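Local coordinates for protein platelet aggregation factor Sm-hPAF (Streptococcus mitis, PDB 4GWI) that binds fucosylated Lewis y glycans through the F-type lectin domain of lectinolysin, a cytolysin that probably forms pores in cholesterol-containing host membranes, at residues N11-K16 against W57-G62; D38-H43 against R75-V80; G68-Y73 against A139-F144. The protein carries 2 engineered substitutions. All coordinates share one frame; numbering follows the deposited sequence.

Contact 1 of 3, residues N11-K16 against W57-G62; sequences NIARGK and WQVDLG. With MG (magnesium ion), chain E.
Leu-61 and Val-59, on strand 56-61 of the jelly-roll F-type lectin domain, pack against Ile-12, Ala-13 and Lys-16 of the loop that leads into strand 17-20. This loop winds through two linked turns, type I from Asn-11 to Arg-14 and type II from Ala-13 to Lys-16. No hydrogen bond passes between the two segments, and their buried part is apolar. Leu-61 divides its methyls between two neighbours: CD1 meets Ile-12 CD1 at 4.0 Å, the two side chains crossing at a slant, while CD2 lies 4.2 Å from Ala-13 CA. Ile-12 swings CG1 between its own backbone N and carbonyl carbon (chi1 55°), which helps bring CD1 over to the leucine. Beside them, Val-59 CG2 presses on Lys-16 CB at 3.5 Å. Asn-11 steadies the first turn, its OD1 taking Ala-13 N at 3.0 Å in an Asx turn and also accepting from Val-143 N of the other sheet.

Toward solvent the contact changes character. The lysine chain, bent at chi2 and chi4, runs along the strand's carbonyls and places CE 3.2 Å from Leu-61 O. Its NZ then turns back to its own loop and bonds Ile-12 O at 2.9 Å. Gly-62 is exposed here, and its N donates to Asp-60 OD1 in a second Asx turn; OD1 also forms a salt bridge with Arg-123. The other carboxylate oxygen, Asp-60 OD2, binds a magnesium ion at 2.2 Å, together with Gln-17 OE1 and three waters.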
loop_
_atom_site.group_PDB
_atom_site.type_symbol
_atom_site.label_atom_id
_atom_site.label_comp_id
_atom_site.label_asym_id
_atom_site.label_seq_id
_atom_site.Cartn_x
_atom_site.Cartn_y
_atom_site.Cartn_z
ATOM N N ASN A 11 0.296 12.340 -7.027
ATOM C CA ASN A 11 -0.143 11.104 -6.344
ATOM C C ASN A 11 -1.593 10.886 -6.604
ATOM O O ASN A 11 -2.520 11.474 -5.993
ATOM C CB ASN A 11 0.183 11.251 -4.831
ATOM C CG ASN A 11 -0.521 10.146 -4.030
ATOM O OD1 ASN A 11 -0.831 9.061 -4.562
ATOM N ND2 ASN A 11 -0.779 10.388 -2.768
ATOM N N ILE A 12 -1.901 9.916 -7.524
ATOM C CA ILE A 12 -3.308 9.674 -7.905
ATOM C C ILE A 12 -4.074 8.778 -6.912
ATOM O O ILE A 12 -5.284 8.587 -7.043
ATOM C CB ILE A 12 -3.456 9.049 -9.322
ATOM C CG1 ILE A 12 -2.645 7.768 -9.479
ATOM C CG2 ILE A 12 -2.850 10.042 -10.337
ATOM C CD1 ILE A 12 -3.079 6.910 -10.712
ATOM N N ALA A 13 -3.383 8.283 -5.856
ATOM C CA ALA A 13 -4.136 7.513 -4.848
ATOM C C ALA A 13 -4.788 8.403 -3.765
ATOM O O ALA A 13 -5.669 7.990 -3.089
ATOM C CB ALA A 13 -3.158 6.547 -4.126
ATOM N N ARG A 14 -4.308 9.660 -3.626
ATOM C CA ARG A 14 -4.860 10.518 -2.586
ATOM C C ARG A 14 -6.300 10.688 -2.657
ATOM O O ARG A 14 -6.894 11.039 -3.720
ATOM C CB ARG A 14 -4.138 11.874 -2.789
ATOM C CG ARG A 14 -4.841 12.961 -2.047
ATOM C CD ARG A 14 -4.214 12.782 -0.717
ATOM N NE ARG A 14 -4.639 13.953 0.097
ATOM C CZ ARG A 14 -5.776 14.002 0.797
ATOM N NH1 ARG A 14 -6.075 15.141 1.442
ATOM N NH2 ARG A 14 -6.629 12.931 0.870
ATOM N N GLY A 15 -6.965 10.407 -1.549
ATOM C CA GLY A 15 -8.382 10.613 -1.426
ATOM C C GLY A 15 -9.280 9.643 -2.146
ATOM O O GLY A 15 -10.515 9.804 -2.159
ATOM N N LYS A 16 -8.658 8.565 -2.680
ATOM C CA LYS A 16 -9.483 7.535 -3.336
ATOM C C LYS A 16 -10.101 6.526 -2.355
ATOM O O LYS A 16 -9.754 6.537 -1.168
ATOM C CB LYS A 16 -8.555 6.802 -4.313
ATOM C CG LYS A 16 -7.974 7.617 -5.490
ATOM C CD LYS A 16 -9.139 7.976 -6.437
ATOM C CE LYS A 16 -8.596 8.697 -7.663
ATOM N NZ LYS A 16 -7.857 9.947 -7.415
ATOM N N TRP A 57 -4.565 -4.690 2.062
ATOM C CA TRP A 57 -5.141 -3.320 1.952
ATOM C C TRP A 57 -5.196 -3.022 0.468
ATOM O O TRP A 57 -4.331 -3.499 -0.317
ATOM C CB TRP A 57 -4.125 -2.401 2.673
ATOM C CG TRP A 57 -4.496 -0.941 2.482
ATOM C CD1 TRP A 57 -5.258 -0.119 3.397
ATOM C CD2 TRP A 57 -4.129 -0.085 1.376
ATOM N NE1 TRP A 57 -5.387 1.186 2.842
ATOM C CE2 TRP A 57 -4.716 1.223 1.674
ATOM C CE3 TRP A 57 -3.378 -0.275 0.193
ATOM C CZ2 TRP A 57 -4.623 2.282 0.781
ATOM C CZ3 TRP A 57 -3.269 0.791 -0.704
ATOM C CH2 TRP A 57 -3.828 2.070 -0.362
ATOM N N GLN A 58 -6.189 -2.238 0.009
ATOM C CA GLN A 58 -6.336 -1.959 -1.421
ATOM C C GLN A 58 -6.822 -0.530 -1.610
ATOM O O GLN A 58 -7.609 -0.019 -0.774
ATOM C CB GLN A 58 -7.405 -2.915 -1.964
ATOM C CG GLN A 58 -7.674 -2.690 -3.463
ATOM C CD GLN A 58 -8.680 -3.755 -3.865
ATOM O OE1 GLN A 58 -9.891 -3.530 -3.755
ATOM N NE2 GLN A 58 -8.142 -4.894 -4.205
ATOM N N VAL A 59 -6.359 0.119 -2.698
ATOM C CA VAL A 59 -7.012 1.377 -3.109
ATOM C C VAL A 59 -7.585 1.154 -4.531
ATOM O O VAL A 59 -6.973 0.500 -5.402
ATOM C CB VAL A 59 -6.000 2.522 -3.079
ATOM C CG1 VAL A 59 -4.714 2.204 -3.906
ATOM C CG2 VAL A 59 -6.709 3.891 -3.502
ATOM N N ASP A 60 -8.778 1.733 -4.717
ATOM C CA ASP A 60 -9.470 1.774 -6.073
ATOM C C ASP A 60 -9.127 3.101 -6.666
ATOM O O ASP A 60 -9.611 4.181 -6.164
ATOM C CB ASP A 60 -10.951 1.587 -5.832
ATOM C CG ASP A 60 -11.731 1.588 -7.109
ATOM O OD1 ASP A 60 -11.141 1.828 -8.142
ATOM O OD2 ASP A 60 -12.966 1.429 -6.955
ATOM N N LEU A 61 -8.364 3.126 -7.733
ATOM C CA LEU A 61 -8.012 4.404 -8.412
ATOM C C LEU A 61 -9.208 5.014 -9.125
ATOM O O LEU A 61 -9.069 6.189 -9.605
ATOM C CB LEU A 61 -6.855 4.202 -9.391
ATOM C CG LEU A 61 -5.574 3.624 -8.788
ATOM C CD1 LEU A 61 -4.529 3.341 -9.831
ATOM C CD2 LEU A 61 -4.972 4.578 -7.707
ATOM N N GLY A 62 -10.276 4.228 -9.293
ATOM C CA GLY A 62 -11.543 4.710 -9.808
ATOM C C GLY A 62 -11.690 4.611 -11.321
ATOM O O GLY A 62 -12.825 4.731 -11.822
HETATM MG MG MG E . -14.522 0.531 -5.721
HETATM O O HOH W 1 -14.858 -1.143 -7.176
HETATM O O HOH W 2 -13.512 -0.574 -4.617
HETATM O O HOH W 3 -16.351 -0.113 -4.778
#

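Contact 2 of 3, residues D38-H43 against R75-V80. With MG (magnesium ion), chain C; FUC (alpha-L-fucopyranose), chain B; FUC (alpha-L-fucopyranose), chain D.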
loop_
_atom_site.group_PDB
_atom_site.type_symbol
_atom_site.label_atom_id
_atom_site.label_comp_id
_atom_site.label_asym_id
_atom_site.label_seq_id
_atom_site.Cartn_x
_atom_site.Cartn_y
_atom_site.Cartn_z
ATOM N N ASP A 38 3.013 10.768 7.941
ATOM C CA ASP A 38 3.437 10.596 9.367
ATOM C C ASP A 38 3.271 9.169 9.828
ATOM O O ASP A 38 2.154 8.641 9.772
ATOM C CB ASP A 38 2.595 11.562 10.250
ATOM C CG ASP A 38 3.137 11.669 11.655
ATOM O OD1 ASP A 38 2.914 12.773 12.260
ATOM O OD2 ASP A 38 3.703 10.727 12.204
ATOM N N SER A 39 4.395 8.554 10.229
ATOM C CA SER A 39 4.392 7.146 10.510
ATOM C C SER A 39 4.120 6.713 11.942
ATOM O O SER A 39 4.163 5.523 12.290
ATOM C CB SER A 39 5.693 6.557 9.992
ATOM O OG SER A 39 6.760 7.037 10.837
ATOM N N ASP A 40 3.817 7.717 12.783
ATOM C CA ASP A 40 3.578 7.397 14.195
ATOM C C ASP A 40 2.100 7.095 14.359
ATOM O O ASP A 40 1.228 7.928 14.117
ATOM C CB ASP A 40 3.923 8.662 15.038
ATOM C CG ASP A 40 3.824 8.408 16.556
ATOM O OD1 ASP A 40 4.741 9.010 17.310
ATOM O OD2 ASP A 40 2.956 7.706 17.008
ATOM N N TYR A 41 1.811 5.848 14.801
ATOM C CA TYR A 41 0.398 5.404 14.899
ATOM C C TYR A 41 -0.463 6.357 15.731
ATOM O O TYR A 41 -1.616 6.559 15.503
ATOM C CB TYR A 41 0.347 3.967 15.524
ATOM C CG TYR A 41 -1.022 3.374 15.284
ATOM C CD1 TYR A 41 -2.036 3.423 16.196
ATOM C CD2 TYR A 41 -1.278 2.795 14.051
ATOM C CE1 TYR A 41 -3.336 2.918 15.921
ATOM C CE2 TYR A 41 -2.548 2.325 13.705
ATOM C CZ TYR A 41 -3.573 2.386 14.624
ATOM O OH TYR A 41 -4.827 1.928 14.321
ATOM N N GLY A 42 0.195 6.945 16.763
ATOM C CA GLY A 42 -0.546 7.853 17.688
ATOM C C GLY A 42 -0.970 9.175 17.048
ATOM O O GLY A 42 -1.788 9.932 17.660
ATOM N N HIS A 43 -0.440 9.495 15.847
ATOM C CA HIS A 43 -0.845 10.666 15.106
ATOM C C HIS A 43 -1.987 10.429 14.080
ATOM O O HIS A 43 -2.407 11.325 13.341
ATOM C CB HIS A 43 0.365 11.278 14.424
ATOM C CG HIS A 43 1.455 11.670 15.388
ATOM N ND1 HIS A 43 2.643 12.093 14.911
ATOM C CD2 HIS A 43 1.500 11.748 16.765
ATOM C CE1 HIS A 43 3.499 12.353 15.982
ATOM N NE2 HIS A 43 2.775 12.172 17.113
ATOM N N ARG A 75 4.755 1.949 8.959
ATOM C CA ARG A 75 4.634 2.448 10.351
ATOM C C ARG A 75 6.027 2.586 10.952
ATOM O O ARG A 75 6.890 1.745 10.701
ATOM C CB ARG A 75 3.810 1.436 11.096
ATOM C CG ARG A 75 3.569 1.916 12.533
ATOM C CD ARG A 75 2.708 0.896 13.267
ATOM N NE ARG A 75 2.563 1.333 14.684
ATOM C CZ ARG A 75 1.870 0.666 15.622
ATOM N NH1 ARG A 75 1.180 -0.476 15.348
ATOM N NH2 ARG A 75 1.850 1.211 16.874
ATOM N N GLY A 76 6.149 3.609 11.793
ATOM C CA GLY A 76 7.514 3.930 12.389
ATOM C C GLY A 76 7.645 3.805 13.900
ATOM O O GLY A 76 8.759 3.749 14.388
ATOM N N ASP A 77 6.558 3.819 14.637
ATOM C CA ASP A 77 6.640 3.838 16.114
ATOM C C ASP A 77 6.507 2.413 16.636
ATOM O O ASP A 77 6.098 1.457 15.902
ATOM C CB ASP A 77 5.509 4.687 16.741
ATOM C CG ASP A 77 4.127 4.030 16.558
ATOM O OD1 ASP A 77 3.452 3.615 17.572
ATOM O OD2 ASP A 77 3.740 3.867 15.348
ATOM N N GLY A 78 6.875 2.221 17.920
ATOM C CA GLY A 78 6.518 0.958 18.630
ATOM C C GLY A 78 7.419 -0.288 18.326
ATOM O O GLY A 78 7.107 -1.378 18.779
ATOM N N ASN A 79 8.481 -0.150 17.527
ATOM C CA ASN A 79 9.373 -1.284 17.159
ATOM C C ASN A 79 8.626 -2.477 16.522
ATOM O O ASN A 79 8.911 -3.651 16.831
ATOM C CB ASN A 79 10.121 -1.854 18.414
ATOM C CG ASN A 79 10.953 -0.803 19.161
ATOM O OD1 ASN A 79 10.949 -0.761 20.396
ATOM N ND2 ASN A 79 11.691 0.032 18.416
ATOM N N VAL A 80 7.640 -2.163 15.678
ATOM C CA VAL A 80 6.794 -3.145 14.997
ATOM C C VAL A 80 6.840 -2.904 13.469
ATOM O O VAL A 80 5.977 -3.463 12.726
ATOM C CB VAL A 80 5.346 -3.058 15.495
ATOM C CG1 VAL A 80 5.245 -3.535 16.960
ATOM C CG2 VAL A 80 4.789 -1.625 15.380
HETATM MG MG MG C . 3.431 12.632 19.127
HETATM C C1 FUC B . 1.463 -0.990 19.602
HETATM C C2 FUC B . 1.542 -2.439 19.158
HETATM C C3 FUC B . 0.195 -3.093 19.203
HETATM C C4 FUC B . -0.736 -2.314 18.299
HETATM C C5 FUC B . -0.753 -0.888 18.808
HETATM C C6 FUC B . -1.682 -0.010 18.003
HETATM O O2 FUC B . 2.436 -3.132 20.013
HETATM O O3 FUC B . 0.318 -4.387 18.771
HETATM O O4 FUC B . -0.257 -2.400 16.984
HETATM O O5 FUC B . 0.528 -0.328 18.794
HETATM C C1 FUC D . -2.515 4.266 21.965
HETATM C C2 FUC D . -1.968 5.430 22.783
HETATM C C3 FUC D . -0.460 5.321 22.924
HETATM C C4 FUC D . 0.191 5.134 21.566
HETATM C C5 FUC D . -0.432 3.922 20.922
HETATM C C6 FUC D . 0.275 3.658 19.616
HETATM O O2 FUC D . -2.522 5.403 24.095
HETATM O O3 FUC D . 0.067 6.453 23.570
HETATM O O4 FUC D . -0.042 6.254 20.753
HETATM O O5 FUC D . -1.798 4.203 20.731
HETATM O O HOH W 4 4.418 10.851 19.280
HETATM O O HOH W 5 2.537 14.551 19.038
HETATM O O HOH W 6 1.774 11.855 19.907
HETATM O O HOH W 7 5.158 13.486 18.346
HETATM O O HOH W 8 4.142 13.122 21.051
#
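The fucose pocket of the F-type lectin domain is built where Tyr-41 meets Arg-75 and Asp-77 of the family's Arg-x-Asp signature. Arg-75 sets CG anti to its backbone nitrogen (chi1 -177°), stays extended out to NE and grips Asp-77 side-on, NE to OD2 at 2.9 Å and NH2 to OD1 at 3.0 Å, both acceptors close to the guanidinium plane. This salt bridge fixes the group's rotation and directs one N-H each of NH1 and NH2 to the fucose of chain B: Arg-75 NH2 reaches O5 of that sugar at 2.8 Å and Arg-75 NH1 its O4 at 2.9 Å. Tyr-41 CG sits over the centre of one guanidinium face, with ring and guanidinium planes 39° apart, and Val-80 CG2 covers the opposite face. A face of the tyrosine ring also receives C6 of the same fucose.

Toward the chain B fucose Asp-77 acts from the second shell, holding Arg-75, while its OD1 lies near C6 of the chain D fucose. Its OD2 takes Tyr-41 N at 2.8 Å, and this N and Arg-75 NE approach from opposite faces of the carboxylate. Next to it the carboxylate of Asp-40 lies stacked, planes 11° apart; the arginine probably eases their mutual repulsion. Asp-40 OD2 accepts from Gly-42 N in an Asx turn, while OD1 takes a water of the magnesium ion bound by His-43 NE2 at 2.2 Å. Farther from the sugar, Gly-76 N donates to Ser-39 O at 2.8 Å. His-48 NE2 and Arg-83 NH1 also hydrogen-bond fucose, in a site formed by the loop between strands 17-20 and 56-61 and the one joining strand 64-74 to 87-92.

Contact 3 of 3, residues G68-Y73 against A139-F144; sequences GKVKLY and AEVEVF. With CA (calcium ion), chain F.
An antiparallel strand pair at the heart of the sandwich joins Lys-69 to Phe-144, Lys-71 to Glu-142 and Tyr-73 to Glu-140 as hydrogen-bonded pairs, with Val-70 opposite Val-143 and Leu-72 opposite Val-141 in non-hydrogen-bonded positions between them. The N-to-C directions of the two short segments are 169° apart. In the middle the bonds are short and fairly straight: Lys-71 N to Glu-142 O is 2.8 Å, Glu-142 N to Lys-71 O 2.9 Å. Each end carries a classic beta bulge. Phe-144 O accepts from both Gly-68 N and Lys-69 N at one end; at the other, Tyr-73 O takes Ala-139 N at 2.8 Å and Glu-140 N only weakly.

The face with the valines and Leu-72 is buried against Val-125 and Val-127 of strand 124-129. Val-141 packs with both neighbours there, its CG1 3.9 Å from Val-70 CG1 and its CG2 touching Leu-72 CD2. The other face mixes rings and charges. With CG anti to the carbonyl carbon (chi1 -64°), Tyr-73 leans its ring along the partner strand to Glu-142, and its OH donates to OE1 of that glutamate at 2.8 Å, from above the carboxylate plane. Lys-71 NZ makes a weak bond to the same hydroxyl and a salt bridge to Glu-112; the lysine's charge may also partly offset that of Glu-142.

The two residues of the second bulge also bind the calcium ion, through Ala-139 O at 2.3 Å and Glu-140 OE1 at 2.4 Å, in company with Arg-31, Asp-34, Asn-36 and Ser-45: the calcium site of an F-type lectin beta-sandwich.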
loop_
_atom_site.group_PDB
_atom_site.type_symbol
_atom_site.label_atom_id
_atom_site.label_comp_id
_atom_site.label_asym_id
_atom_site.label_seq_id
_atom_site.Cartn_x
_atom_site.Cartn_y
_atom_site.Cartn_z
ATOM N N GLY A 68 3.158 3.587 -13.017
ATOM C CA GLY A 68 4.554 3.412 -13.077
ATOM C C GLY A 68 5.314 3.251 -11.743
ATOM O O GLY A 68 6.441 2.707 -11.726
ATOM N N LYS A 69 4.670 3.771 -10.671
ATOM C CA LYS A 69 5.372 3.704 -9.356
ATOM C C LYS A 69 4.349 3.626 -8.250
ATOM O O LYS A 69 3.315 4.334 -8.298
ATOM C CB LYS A 69 6.310 4.937 -9.132
ATOM C CG LYS A 69 7.106 4.887 -7.803
ATOM C CD LYS A 69 7.863 6.251 -7.753
ATOM C CE LYS A 69 8.745 6.466 -6.577
ATOM N NZ LYS A 69 9.342 7.836 -6.834
ATOM N N VAL A 70 4.645 2.765 -7.306
ATOM C CA VAL A 70 3.816 2.715 -6.051
ATOM C C VAL A 70 4.834 2.875 -4.909
ATOM O O VAL A 70 5.841 2.219 -4.862
ATOM C CB VAL A 70 3.129 1.348 -5.895
ATOM C CG1 VAL A 70 2.388 1.246 -4.500
ATOM C CG2 VAL A 70 2.086 1.193 -7.050
ATOM N N LYS A 71 4.544 3.848 -3.985
ATOM C CA LYS A 71 5.498 4.093 -2.879
ATOM C C LYS A 71 4.763 3.755 -1.564
ATOM O O LYS A 71 3.663 4.243 -1.383
ATOM C CB LYS A 71 5.876 5.589 -2.858
ATOM C CG LYS A 71 7.052 5.812 -1.955
ATOM C CD LYS A 71 7.706 7.185 -2.343
ATOM C CE LYS A 71 8.765 7.445 -1.261
ATOM N NZ LYS A 71 9.165 8.886 -1.473
ATOM N N LEU A 72 5.367 2.895 -0.777
ATOM C CA LEU A 72 4.738 2.471 0.493
ATOM C C LEU A 72 5.566 3.242 1.587
ATOM O O LEU A 72 6.784 3.216 1.600
ATOM C CB LEU A 72 4.958 0.987 0.776
ATOM C CG LEU A 72 4.376 0.035 -0.296
ATOM C CD1 LEU A 72 4.398 -1.354 0.332
ATOM C CD2 LEU A 72 2.988 0.347 -0.849
ATOM N N TYR A 73 4.829 3.698 2.578
ATOM C CA TYR A 73 5.472 4.300 3.784
ATOM C C TYR A 73 5.058 3.490 4.955
ATOM O O TYR A 73 3.848 3.310 5.213
ATOM C CB TYR A 73 4.988 5.735 3.966
ATOM C CG TYR A 73 5.374 6.689 2.855
ATOM C CD1 TYR A 73 6.385 7.618 3.095
ATOM C CD2 TYR A 73 4.743 6.661 1.589
ATOM C CE1 TYR A 73 6.727 8.505 2.094
ATOM C CE2 TYR A 73 5.112 7.547 0.572
ATOM C CZ TYR A 73 6.110 8.455 0.867
ATOM O OH TYR A 73 6.434 9.387 -0.083
ATOM N N ALA A 139 1.554 3.673 6.705
ATOM C CA ALA A 139 1.270 5.080 6.953
ATOM C C ALA A 139 0.734 5.805 5.724
ATOM O O ALA A 139 0.020 6.742 5.794
ATOM C CB ALA A 139 2.643 5.722 7.330
ATOM N N GLU A 140 1.135 5.328 4.525
ATOM C CA GLU A 140 0.626 5.968 3.275
ATOM C C GLU A 140 1.037 5.039 2.118
ATOM O O GLU A 140 2.068 4.367 2.187
ATOM C CB GLU A 140 1.352 7.356 3.080
ATOM C CG GLU A 140 0.579 8.221 2.051
ATOM C CD GLU A 140 -0.709 8.891 2.563
ATOM O OE1 GLU A 140 -1.202 8.685 3.692
ATOM O OE2 GLU A 140 -1.338 9.600 1.733
ATOM N N VAL A 141 0.143 5.039 1.103
ATOM C CA VAL A 141 0.545 4.425 -0.194
ATOM C C VAL A 141 0.265 5.502 -1.245
ATOM O O VAL A 141 -0.853 6.081 -1.319
ATOM C CB VAL A 141 -0.402 3.220 -0.452
ATOM C CG1 VAL A 141 -0.091 2.668 -1.863
ATOM C CG2 VAL A 141 -0.140 2.104 0.567
ATOM N N GLU A 142 1.309 5.800 -1.993
ATOM C CA GLU A 142 1.179 6.839 -3.068
ATOM C C GLU A 142 1.369 6.138 -4.407
ATOM O O GLU A 142 2.134 5.144 -4.494
ATOM C CB GLU A 142 2.308 7.894 -2.919
ATOM C CG GLU A 142 2.080 8.685 -1.605
ATOM C CD GLU A 142 3.234 9.661 -1.375
ATOM O OE1 GLU A 142 4.343 9.556 -1.967
ATOM O OE2 GLU A 142 2.989 10.566 -0.497
ATOM N N VAL A 143 0.624 6.601 -5.403
ATOM C CA VAL A 143 0.695 5.873 -6.735
ATOM C C VAL A 143 0.882 6.942 -7.824
ATOM O O VAL A 143 0.225 7.999 -7.763
ATOM C CB VAL A 143 -0.643 5.183 -6.982
ATOM C CG1 VAL A 143 -0.644 4.513 -8.400
ATOM C CG2 VAL A 143 -0.906 4.110 -5.883
ATOM N N PHE A 144 1.778 6.663 -8.783
ATOM C CA PHE A 144 2.113 7.679 -9.807
ATOM C C PHE A 144 1.990 7.076 -11.198
ATOM O O PHE A 144 2.395 5.906 -11.354
ATOM C CB PHE A 144 3.526 8.137 -9.602
ATOM C CG PHE A 144 3.741 8.720 -8.193
ATOM C CD1 PHE A 144 3.417 10.081 -7.905
ATOM C CD2 PHE A 144 4.191 7.873 -7.166
ATOM C CE1 PHE A 144 3.596 10.550 -6.567
ATOM C CE2 PHE A 144 4.400 8.357 -5.830
ATOM C CZ PHE A 144 4.031 9.674 -5.567
HETATM CA CA CA F . -1.462 8.525 6.104
#

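How the contacts relate
Contacts 1 and 3 lie in the body of the sandwich and contact 2 at its sugar-binding end. Contacts 1 and 3, centres about 10 Å apart, touch where the 11-16 loop meets strand 138-145 and Trp-57 packs on Val-141; contact 1 uses strand 56-61 of the five-stranded sheet, contact 3 a strand pair of the four-stranded one. The centre of contact 2 is about 17 Å from that of contact 3, yet Asp-38 and Ser-39 pack on Ala-139 CB, placing the glycan loop next to the calcium-binding bulge. Strand 64-74 runs directly into 75-80. Contact 1 closes before contact 3 opens, whereas contact 2 interleaves with both; its two loops, from distant parts of the chain, meet at the glycan.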